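Local coordinates for protein extracellular invertase (Aspergillus kawachii, PDB 5XH8) that probably removes terminal fructofuranosyl units from sucrose and related sugars, and has high activity in transferring fructosyl groups, the kind that builds fructooligosaccharides such as 1-kestose, at residues A[286-291]-A[309-314]; A[241-246]-A[268-273]; A[522-527]-A[557-562]. All blocks are in the same frame, centred on the assembly; numbering follows the deposited sequence.

In the fold
All three contacts are largely buried. Contacts 1 and 2 hold neighbouring strands of one beta-propeller blade, and backbone bonds L290 to I270 and D288 to T272 join them. Contact 1, the most central, is a hairpin held by strand pairing and aromatic packing, with a sodium ion and its water at one end. In contact 2 the blade receives a loop, which is held largely by hydrogen bonds. Contact 3 lies in the C-terminal beta-sandwich, where side chains from two sheets meet and a single arginine hydrogen bond crosses. Contact 1 reaches it through D313 with S562 and W314 with A560; contacts 2 and 3 do not touch.

Contact 1: residues A[286-291]-A[309-314]; sequences IHDMLW and AGFLDW. With NA (sodium ion), chain B.
W291 and G310 form a hydrogen-bonded antiparallel pair, each backbone amide donating to the other's carbonyl; the W291 N to G310 O bond measures 2.9 Å. One step along, L290 and F311 make a non-hydrogen-bonded pair, their CA atoms making CA-H...O contacts with G310 O and M289 O respectively. The chain then turns a corner at L312, whose N reaches M289 O at 2.8 Å in a bond bent to 132° at the hydrogen.

Aromatic packing supplies most of the side-chain contact. With CG of W291 placed between its own N and carbonyl carbon (chi1 68°), the indole lies over the opposing backbone: G310 CA sits 3.8 Å from the centroid of the five-membered ring, A309 CA lies over the six-membered ring, and F311 O approaches the edge in plane. The F311 ring is sandwiched, L290 CD2 standing 3.6 Å from its centroid on one face and W314 CE3 touching the other.

These strands, 286-298 and 302-311, form a beta hairpin in one blade of the GH32 five-bladed propeller, with strand 265-274 flanking 286-298 on its other side.

Polar contacts gather at the open end of the hairpin. D288 OD1 meets the rim of F311 at CE2, 3.6 Å away, its carboxylate turned 80° from the ring, while D288 OD2 accepts from R242 N. H287 O binds the sodium ion at 2.3 Å, and a water binds it at 2.4 Å. That water accepts from M289 N and donates to D313 O (2.8 Å from the water oxygen), bridging the diverging chains. Backbone oxygens of G315, F316 and S318 complete the metal site, and the D313 carboxylate bonds to S318 OG and pairs with R374.

Contact 2: residues A[241-246]-A[268-273]; sequences GRWAFN and TTIGTE
I270 comes first along the strand to meet the loop, its CD1 lying 4.2 Å from CZ3 of W243. The side chains cross at about a right angle, and only the CD1 methyl comes near the far end of the indole. W226 packs edge-to-face with that same tryptophan.

T272 takes a firmer hold. Its hydroxyl donates to R242 O at 2.8 Å, and the C=O...OG1 angle of 163° shows an almost end-on approach to the carbonyl. A chi1 of 78° sets OG1 between the backbone N and carbonyl carbon, directing the hydroxyl at the loop, while CB packs 3.6 Å from W243 O.

The setting is a blade of the GH32 beta-propeller: strand 265-274 lies within the blade's sheet, and the loop carrying 241-246 leads into the short strand 247-248, which pairs antiparallel with strand 265-274.

E273 ends the walk with both backbone and side chain engaged. Its N donates to N246 O at 3.0 Å. Its own carbonyl turns to the loop and accepts from F245 N at 2.8 Å; A244 CB presses against the same oxygen at 3.2 Å, and the edge of the F245 ring also faces it. The glutamate chain then runs alongside N246, whose ND2 donates at 2.9 Å to E273 OE2, which accepts through its anti lone pair, with the amide and carboxylate planes 69° apart. T284 binds OE1 of the glutamate, and T167 binds OD1 of the asparagine. A bound glycerol lies about 4 Å from the E273 side chain, measured between nearest atoms.

Contact 3: residues A[522-527]-A[557-562]; sequences GKLRLF and GRFALS
The backbones of G522-F527 and R558-L561 run roughly opposite ways, 152° apart, but their CA atoms come no nearer than the 6.6 Å between G522 and L561, a spacing filled by side chains. Strand 520-523 edges one sheet of the C-terminal beta-sandwich and strand 559-564 belongs to the other, so the contact joins the two layers near their margin.

F559 fills the space between the layers. With CG anti to the backbone N (chi1 176°), its ring reaches across to the other layer, where its edge meets K523 O 3.4 Å from CE2. L524 adds apolar packing, crossing the ring obliquely and bringing CB to 4.0 Å from F559 CD2, while its CD1 touches F559 CB. Further along, L561 CD2 rests 3.8 Å from G522 N.

R558 makes the polar link. It forms a classic beta bulge with F559, both residues facing A555, and its chain, extended from CG to NE, crosses the L524 side chain at about a right angle, L524 CD1 lying near NE. NH2 donates to R525 O at 2.8 Å; the oxygen lies in the guanidinium plane, and the C=O...NH2 angle of 160° makes the approach nearly axial. NH2 also lies 3.8 Å from CE2 of F527, whose ring is tilted against the guanidinium, while R525 CG lies over one face of that ring, toward its rim. R558 NH1 forms a salt bridge with OE2 of E538, which through OE1 also accepts from F527 N.

The arginine thus satisfies a backbone carbonyl and a carboxylate at once, and its flat head is fixed in rotation by both. With E538 so close, the charge of R558 is probably well balanced, leaving the layers joined by leucine and phenylalanine packing alongside one directed bond.

Contact 1: residues A[286-291]-A[309-314]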
loop_
_atom_site.group_PDB
_atom_site.type_symbol
_atom_site.label_atom_id
_atom_site.label_comp_id
_atom_site.label_asym_id
_atom_site.label_seq_id
_atom_site.Cartn_x
_atom_site.Cartn_y
_atom_site.Cartn_z
ATOM N N ILE A 286 23.374 -6.156 -19.824
ATOM C CA ILE A 286 23.372 -7.599 -20.088
ATOM C C ILE A 286 22.098 -8.233 -19.513
ATOM O O ILE A 286 21.866 -8.147 -18.319
ATOM C CB ILE A 286 24.621 -8.280 -19.441
ATOM C CG1 ILE A 286 25.941 -7.577 -19.869
ATOM C CG2 ILE A 286 24.670 -9.759 -19.782
ATOM C CD1 ILE A 286 26.213 -7.607 -21.371
ATOM N N HIS A 287 21.301 -8.898 -20.356
ATOM C CA HIS A 287 20.103 -9.601 -19.895
ATOM C C HIS A 287 20.327 -11.097 -20.076
ATOM O O HIS A 287 20.099 -11.635 -21.165
ATOM C CB HIS A 287 18.877 -9.118 -20.699
ATOM C CG HIS A 287 18.477 -7.694 -20.435
ATOM N ND1 HIS A 287 19.108 -6.615 -21.024
ATOM C CD2 HIS A 287 17.489 -7.172 -19.664
ATOM C CE1 HIS A 287 18.515 -5.494 -20.641
ATOM N NE2 HIS A 287 17.546 -5.805 -19.797
ATOM N N ASP A 288 20.775 -11.777 -19.020
ATOM C CA ASP A 288 21.013 -13.230 -19.064
ATOM C C ASP A 288 19.759 -14.042 -18.715
ATOM O O ASP A 288 19.132 -13.755 -17.707
ATOM C CB ASP A 288 22.111 -13.629 -18.074
ATOM C CG ASP A 288 23.502 -13.224 -18.527
ATOM O OD1 ASP A 288 23.710 -12.941 -19.738
ATOM O OD2 ASP A 288 24.379 -13.196 -17.633
ATOM N N MET A 289 19.431 -15.053 -19.539
ATOM C CA MET A 289 18.253 -15.902 -19.371
ATOM C C MET A 289 18.697 -17.275 -18.878
ATOM O O MET A 289 18.989 -18.192 -19.673
ATOM C CB MET A 289 17.464 -16.034 -20.668
ATOM C CG MET A 289 16.087 -16.680 -20.523
ATOM S SD MET A 289 15.068 -15.970 -19.206
ATOM C CE MET A 289 15.053 -17.262 -17.960
ATOM N N LEU A 290 18.746 -17.401 -17.557
ATOM C CA LEU A 290 19.358 -18.564 -16.892
ATOM C C LEU A 290 18.361 -19.599 -16.362
ATOM O O LEU A 290 17.192 -19.286 -16.079
ATOM C CB LEU A 290 20.240 -18.076 -15.742
ATOM C CG LEU A 290 21.280 -17.002 -16.011
ATOM C CD1 LEU A 290 22.027 -16.641 -14.728
ATOM C CD2 LEU A 290 22.258 -17.463 -17.069
ATOM N N TRP A 291 18.839 -20.844 -16.262
ATOM C CA TRP A 291 18.195 -21.909 -15.480
ATOM C C TRP A 291 19.180 -22.371 -14.403
ATOM O O TRP A 291 20.408 -22.217 -14.554
ATOM C CB TRP A 291 17.734 -23.091 -16.348
ATOM C CG TRP A 291 18.872 -23.910 -16.965
ATOM C CD1 TRP A 291 19.371 -23.775 -18.222
ATOM C CD2 TRP A 291 19.628 -24.969 -16.343
ATOM N NE1 TRP A 291 20.383 -24.679 -18.440
ATOM C CE2 TRP A 291 20.569 -25.430 -17.309
ATOM C CE3 TRP A 291 19.599 -25.582 -15.072
ATOM C CZ2 TRP A 291 21.501 -26.471 -17.044
ATOM C CZ3 TRP A 291 20.537 -26.630 -14.800
ATOM C CH2 TRP A 291 21.472 -27.048 -15.790
ATOM N N ALA A 309 23.962 -24.913 -13.317
ATOM C CA ALA A 309 23.236 -23.817 -13.947
ATOM C C ALA A 309 23.711 -23.603 -15.378
ATOM O O ALA A 309 24.862 -23.950 -15.746
ATOM C CB ALA A 309 23.406 -22.546 -13.139
ATOM N N GLY A 310 22.816 -23.029 -16.180
ATOM C CA GLY A 310 23.093 -22.756 -17.584
ATOM C C GLY A 310 22.155 -21.698 -18.108
ATOM O O GLY A 310 21.519 -20.986 -17.318
ATOM N N PHE A 311 22.065 -21.613 -19.433
ATOM C CA PHE A 311 21.161 -20.674 -20.095
ATOM C C PHE A 311 19.954 -21.435 -20.633
ATOM O O PHE A 311 20.108 -22.493 -21.251
ATOM C CB PHE A 311 21.858 -19.948 -21.240
ATOM C CG PHE A 311 22.748 -18.828 -20.804
ATOM C CD1 PHE A 311 24.040 -19.085 -20.353
ATOM C CD2 PHE A 311 22.315 -17.498 -20.865
ATOM C CE1 PHE A 311 24.866 -18.056 -19.961
ATOM C CE2 PHE A 311 23.150 -16.455 -20.472
ATOM C CZ PHE A 311 24.433 -16.734 -20.024
ATOM N N LEU A 312 18.749 -20.936 -20.351
ATOM C CA LEU A 312 17.553 -21.387 -21.042
ATOM C C LEU A 312 17.572 -20.918 -22.518
ATOM O O LEU A 312 17.024 -21.592 -23.426
ATOM C CB LEU A 312 16.317 -20.885 -20.306
ATOM C CG LEU A 312 14.955 -21.247 -20.886
ATOM C CD1 LEU A 312 14.772 -22.752 -21.038
ATOM C CD2 LEU A 312 13.887 -20.655 -20.004
ATOM N N ASP A 313 18.167 -19.760 -22.748
ATOM C CA ASP A 313 18.443 -19.306 -24.121
ATOM C C ASP A 313 19.623 -18.353 -24.095
ATOM O O ASP A 313 19.629 -17.387 -23.320
ATOM C CB ASP A 313 17.233 -18.638 -24.811
ATOM C CG ASP A 313 17.417 -18.565 -26.325
ATOM O OD1 ASP A 313 18.127 -17.645 -26.789
ATOM O OD2 ASP A 313 16.908 -19.448 -27.045
ATOM N N TRP A 314 20.614 -18.641 -24.944
ATOM C CA TRP A 314 21.848 -17.853 -25.031
ATOM C C TRP A 314 21.683 -16.543 -25.801
ATOM O O TRP A 314 22.613 -15.731 -25.823
ATOM C CB TRP A 314 23.004 -18.693 -25.652
ATOM C CG TRP A 314 23.598 -19.720 -24.741
ATOM C CD1 TRP A 314 23.179 -21.010 -24.564
ATOM C CD2 TRP A 314 24.732 -19.549 -23.893
ATOM N NE1 TRP A 314 23.970 -21.641 -23.643
ATOM C CE2 TRP A 314 24.937 -20.772 -23.222
ATOM C CE3 TRP A 314 25.599 -18.477 -23.633
ATOM C CZ2 TRP A 314 25.969 -20.954 -22.305
ATOM C CZ3 TRP A 314 26.625 -18.656 -22.728
ATOM C CH2 TRP A 314 26.798 -19.888 -22.065
HETATM NA NA NA B . 19.648 -12.750 -23.077
HETATM O O HOH W 1 20.469 -14.884 -22.292
#

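Contact 2: residues A[241-246]-A[268-273]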
loop_
_atom_site.group_PDB
_atom_site.type_symbol
_atom_site.label_atom_id
_atom_site.label_comp_id
_atom_site.label_asym_id
_atom_site.label_seq_id
_atom_site.Cartn_x
_atom_site.Cartn_y
_atom_site.Cartn_z
ATOM N N GLY A 241 26.480 -17.245 -17.110
ATOM C CA GLY A 241 26.488 -15.799 -17.033
ATOM C C GLY A 241 26.907 -15.337 -15.665
ATOM O O GLY A 241 27.851 -15.891 -15.090
ATOM N N ARG A 242 26.202 -14.327 -15.152
ATOM C CA ARG A 242 26.389 -13.852 -13.790
ATOM C C ARG A 242 25.045 -13.737 -13.066
ATOM O O ARG A 242 23.983 -13.560 -13.680
ATOM C CB ARG A 242 27.112 -12.508 -13.762
ATOM C CG ARG A 242 28.362 -12.401 -14.638
ATOM C CD ARG A 242 29.184 -11.170 -14.268
ATOM N NE ARG A 242 29.792 -11.333 -12.939
ATOM C CZ ARG A 242 30.965 -11.940 -12.676
ATOM N NH1 ARG A 242 31.716 -12.455 -13.636
ATOM N NH2 ARG A 242 31.385 -12.047 -11.421
ATOM N N TRP A 243 25.104 -13.887 -11.747
ATOM C CA TRP A 243 23.974 -13.604 -10.883
ATOM C C TRP A 243 23.647 -12.105 -10.933
ATOM O O TRP A 243 22.501 -11.718 -10.767
ATOM C CB TRP A 243 24.249 -14.049 -9.445
ATOM C CG TRP A 243 24.591 -15.522 -9.264
ATOM C CD1 TRP A 243 25.611 -16.034 -8.494
ATOM C CD2 TRP A 243 23.921 -16.661 -9.836
ATOM N NE1 TRP A 243 25.612 -17.413 -8.543
ATOM C CE2 TRP A 243 24.593 -17.826 -9.360
ATOM C CE3 TRP A 243 22.828 -16.821 -10.708
ATOM C CZ2 TRP A 243 24.192 -19.117 -9.719
ATOM C CZ3 TRP A 243 22.435 -18.105 -11.072
ATOM C CH2 TRP A 243 23.110 -19.240 -10.577
ATOM N N ALA A 244 24.675 -11.282 -11.142
ATOM C CA ALA A 244 24.523 -9.910 -11.574
ATOM C C ALA A 244 23.836 -9.048 -10.501
ATOM O O ALA A 244 23.966 -9.345 -9.291
ATOM C CB ALA A 244 23.834 -9.863 -12.939
ATOM N N PHE A 245 23.122 -7.995 -10.897
ATOM C CA PHE A 245 22.672 -6.994 -9.910
ATOM C C PHE A 245 21.243 -7.109 -9.421
ATOM O O PHE A 245 20.869 -6.443 -8.457
ATOM C CB PHE A 245 22.926 -5.617 -10.458
ATOM C CG PHE A 245 24.392 -5.304 -10.641
ATOM C CD1 PHE A 245 25.053 -5.657 -11.808
ATOM C CD2 PHE A 245 25.105 -4.642 -9.644
ATOM C CE1 PHE A 245 26.397 -5.354 -11.990
ATOM C CE2 PHE A 245 26.460 -4.338 -9.810
ATOM C CZ PHE A 245 27.103 -4.691 -10.988
ATOM N N ASN A 246 20.440 -7.944 -10.073
ATOM C CA ASN A 246 19.018 -8.073 -9.735
ATOM C C ASN A 246 18.459 -9.295 -10.450
ATOM O O ASN A 246 18.839 -9.550 -11.575
ATOM C CB ASN A 246 18.266 -6.806 -10.177
ATOM C CG ASN A 246 16.838 -6.783 -9.693
ATOM O OD1 ASN A 246 16.577 -6.755 -8.488
ATOM N ND2 ASN A 246 15.904 -6.787 -10.629
ATOM N N THR A 268 14.837 -23.487 -11.010
ATOM C CA THR A 268 14.275 -22.151 -11.218
ATOM C C THR A 268 14.813 -21.595 -12.535
ATOM O O THR A 268 15.946 -21.929 -12.926
ATOM C CB THR A 268 14.594 -21.198 -10.040
ATOM O OG1 THR A 268 14.022 -19.893 -10.271
ATOM C CG2 THR A 268 16.107 -21.072 -9.808
ATOM N N THR A 269 14.002 -20.802 -13.235
ATOM C CA THR A 269 14.517 -19.927 -14.311
ATOM C C THR A 269 14.437 -18.466 -13.858
ATOM O O THR A 269 13.490 -18.079 -13.159
ATOM C CB THR A 269 13.843 -20.151 -15.676
ATOM O OG1 THR A 269 12.442 -19.849 -15.619
ATOM C CG2 THR A 269 14.014 -21.608 -16.129
ATOM N N ILE A 270 15.453 -17.681 -14.221
ATOM C CA ILE A 270 15.526 -16.271 -13.839
ATOM C C ILE A 270 16.166 -15.478 -14.930
ATOM O O ILE A 270 17.008 -15.997 -15.648
ATOM C CB ILE A 270 16.394 -16.013 -12.590
ATOM C CG1 ILE A 270 17.692 -16.836 -12.638
ATOM C CG2 ILE A 270 15.615 -16.355 -11.345
ATOM C CD1 ILE A 270 18.754 -16.272 -11.741
ATOM N N GLY A 271 15.766 -14.216 -15.032
ATOM C CA GLY A 271 16.527 -13.212 -15.746
ATOM C C GLY A 271 17.480 -12.574 -14.749
ATOM O O GLY A 271 17.114 -12.335 -13.599
ATOM N N THR A 272 18.704 -12.290 -15.176
ATOM C CA THR A 272 19.608 -11.488 -14.353
ATOM C C THR A 272 19.984 -10.218 -15.096
ATOM O O THR A 272 20.240 -10.245 -16.304
ATOM C CB THR A 272 20.877 -12.277 -13.905
ATOM O OG1 THR A 272 21.829 -12.369 -14.964
ATOM C CG2 THR A 272 20.511 -13.636 -13.447
ATOM N N GLU A 273 19.991 -9.107 -14.355
ATOM C CA GLU A 273 20.291 -7.791 -14.890
ATOM C C GLU A 273 21.757 -7.459 -14.601
ATOM O O GLU A 273 22.135 -7.233 -13.445
ATOM C CB GLU A 273 19.382 -6.725 -14.277
ATOM C CG GLU A 273 17.901 -6.938 -14.546
ATOM C CD GLU A 273 17.102 -5.676 -14.290
ATOM O OE1 GLU A 273 17.232 -4.724 -15.101
ATOM O OE2 GLU A 273 16.401 -5.630 -13.257
#

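Contact 3: residues A[522-527]-A[557-562]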
loop_
_atom_site.group_PDB
_atom_site.type_symbol
_atom_site.label_atom_id
_atom_site.label_comp_id
_atom_site.label_asym_id
_atom_site.label_seq_id
_atom_site.Cartn_x
_atom_site.Cartn_y
_atom_site.Cartn_z
ATOM N N GLY A 522 26.625 -18.977 -27.918
ATOM C CA GLY A 522 26.451 -19.720 -26.678
ATOM C C GLY A 522 27.382 -20.921 -26.521
ATOM O O GLY A 522 27.733 -21.565 -27.501
ATOM N N LYS A 523 27.768 -21.208 -25.280
ATOM C CA LYS A 523 28.637 -22.347 -24.934
ATOM C C LYS A 523 27.899 -23.669 -25.049
ATOM O O LYS A 523 26.757 -23.799 -24.576
ATOM C CB LYS A 523 29.128 -22.253 -23.491
ATOM C CG LYS A 523 29.989 -21.044 -23.192
ATOM C CD LYS A 523 31.418 -21.231 -23.658
ATOM C CE LYS A 523 32.142 -22.314 -22.868
ATOM N NZ LYS A 523 33.609 -22.090 -22.978
ATOM N N LEU A 524 28.564 -24.647 -25.670
ATOM C CA LEU A 524 28.063 -26.011 -25.728
ATOM C C LEU A 524 29.265 -26.965 -25.693
ATOM O O LEU A 524 30.092 -26.919 -26.590
ATOM C CB LEU A 524 27.271 -26.239 -27.012
ATOM C CG LEU A 524 26.799 -27.681 -27.235
ATOM C CD1 LEU A 524 25.820 -28.135 -26.154
ATOM C CD2 LEU A 524 26.189 -27.813 -28.615
ATOM N N ARG A 525 29.362 -27.790 -24.651
ATOM C CA ARG A 525 30.402 -28.810 -24.565
ATOM C C ARG A 525 29.891 -30.092 -25.189
ATOM O O ARG A 525 28.798 -30.562 -24.868
ATOM C CB ARG A 525 30.820 -29.095 -23.129
ATOM C CG ARG A 525 31.735 -30.321 -23.000
ATOM C CD ARG A 525 32.568 -30.281 -21.745
ATOM N NE ARG A 525 33.481 -29.153 -21.792
ATOM C CZ ARG A 525 34.152 -28.676 -20.755
ATOM N NH1 ARG A 525 34.065 -29.237 -19.550
ATOM N NH2 ARG A 525 34.937 -27.625 -20.929
ATOM N N LEU A 526 30.705 -30.634 -26.088
ATOM C CA LEU A 526 30.529 -31.968 -26.658
ATOM C C LEU A 526 31.537 -32.829 -25.896
ATOM O O LEU A 526 32.749 -32.592 -25.974
ATOM C CB LEU A 526 30.843 -31.934 -28.167
ATOM C CG LEU A 526 29.900 -31.021 -28.980
ATOM C CD1 LEU A 526 30.316 -30.877 -30.442
ATOM C CD2 LEU A 526 28.469 -31.545 -28.888
ATOM N N PHE A 527 31.028 -33.774 -25.107
ATOM C CA PHE A 527 31.883 -34.583 -24.235
ATOM C C PHE A 527 32.512 -35.736 -25.026
ATOM O O PHE A 527 32.111 -36.028 -26.164
ATOM C CB PHE A 527 31.076 -35.181 -23.086
ATOM C CG PHE A 527 30.421 -34.166 -22.200
ATOM C CD1 PHE A 527 31.120 -33.586 -21.143
ATOM C CD2 PHE A 527 29.087 -33.810 -22.400
ATOM C CE1 PHE A 527 30.506 -32.660 -20.314
ATOM C CE2 PHE A 527 28.470 -32.878 -21.574
ATOM C CZ PHE A 527 29.177 -32.306 -20.532
ATOM N N GLY A 557 19.301 -31.587 -27.377
ATOM C CA GLY A 557 18.237 -31.497 -26.376
ATOM C C GLY A 557 18.580 -30.754 -25.102
ATOM O O GLY A 557 17.891 -30.942 -24.095
ATOM N N ARG A 558 19.635 -29.933 -25.135
ATOM C CA ARG A 558 20.113 -29.207 -23.954
ATOM C C ARG A 558 20.665 -27.808 -24.237
ATOM O O ARG A 558 21.273 -27.211 -23.374
ATOM C CB ARG A 558 21.187 -30.037 -23.229
ATOM C CG ARG A 558 22.486 -30.238 -23.997
ATOM C CD ARG A 558 23.271 -31.424 -23.430
ATOM N NE ARG A 558 24.678 -31.420 -23.850
ATOM C CZ ARG A 558 25.316 -32.402 -24.502
ATOM N NH1 ARG A 558 24.695 -33.532 -24.859
ATOM N NH2 ARG A 558 26.604 -32.246 -24.801
ATOM N N PHE A 559 20.448 -27.282 -25.432
ATOM C CA PHE A 559 21.035 -26.017 -25.828
ATOM C C PHE A 559 20.032 -25.270 -26.670
ATOM O O PHE A 559 19.397 -25.870 -27.530
ATOM C CB PHE A 559 22.287 -26.242 -26.647
ATOM C CG PHE A 559 22.903 -24.989 -27.167
ATOM C CD1 PHE A 559 22.522 -24.469 -28.404
ATOM C CD2 PHE A 559 23.857 -24.327 -26.435
ATOM C CE1 PHE A 559 23.094 -23.305 -28.887
ATOM C CE2 PHE A 559 24.438 -23.169 -26.912
ATOM C CZ PHE A 559 24.066 -22.665 -28.149
ATOM N N ALA A 560 19.900 -23.969 -26.407
ATOM C CA ALA A 560 19.103 -23.074 -27.258
ATOM C C ALA A 560 19.729 -21.703 -27.366
ATOM O O ALA A 560 20.151 -21.135 -26.363
ATOM C CB ALA A 560 17.667 -22.958 -26.748
ATOM N N LEU A 561 19.762 -21.179 -28.593
ATOM C CA LEU A 561 20.280 -19.847 -28.898
ATOM C C LEU A 561 19.385 -19.223 -29.980
ATOM O O LEU A 561 19.252 -19.790 -31.079
ATOM C CB LEU A 561 21.703 -19.935 -29.415
ATOM C CG LEU A 561 22.361 -18.671 -30.000
ATOM C CD1 LEU A 561 22.398 -17.532 -29.023
ATOM C CD2 LEU A 561 23.787 -18.982 -30.420
ATOM N N SER A 562 18.783 -18.072 -29.678
ATOM C CA SER A 562 17.805 -17.464 -30.582
ATOM C C SER A 562 18.102 -16.003 -30.845
ATOM O O SER A 562 18.599 -15.291 -29.976
ATOM C CB SER A 562 16.385 -17.643 -30.042
ATOM O OG SER A 562 16.202 -18.960 -29.571
#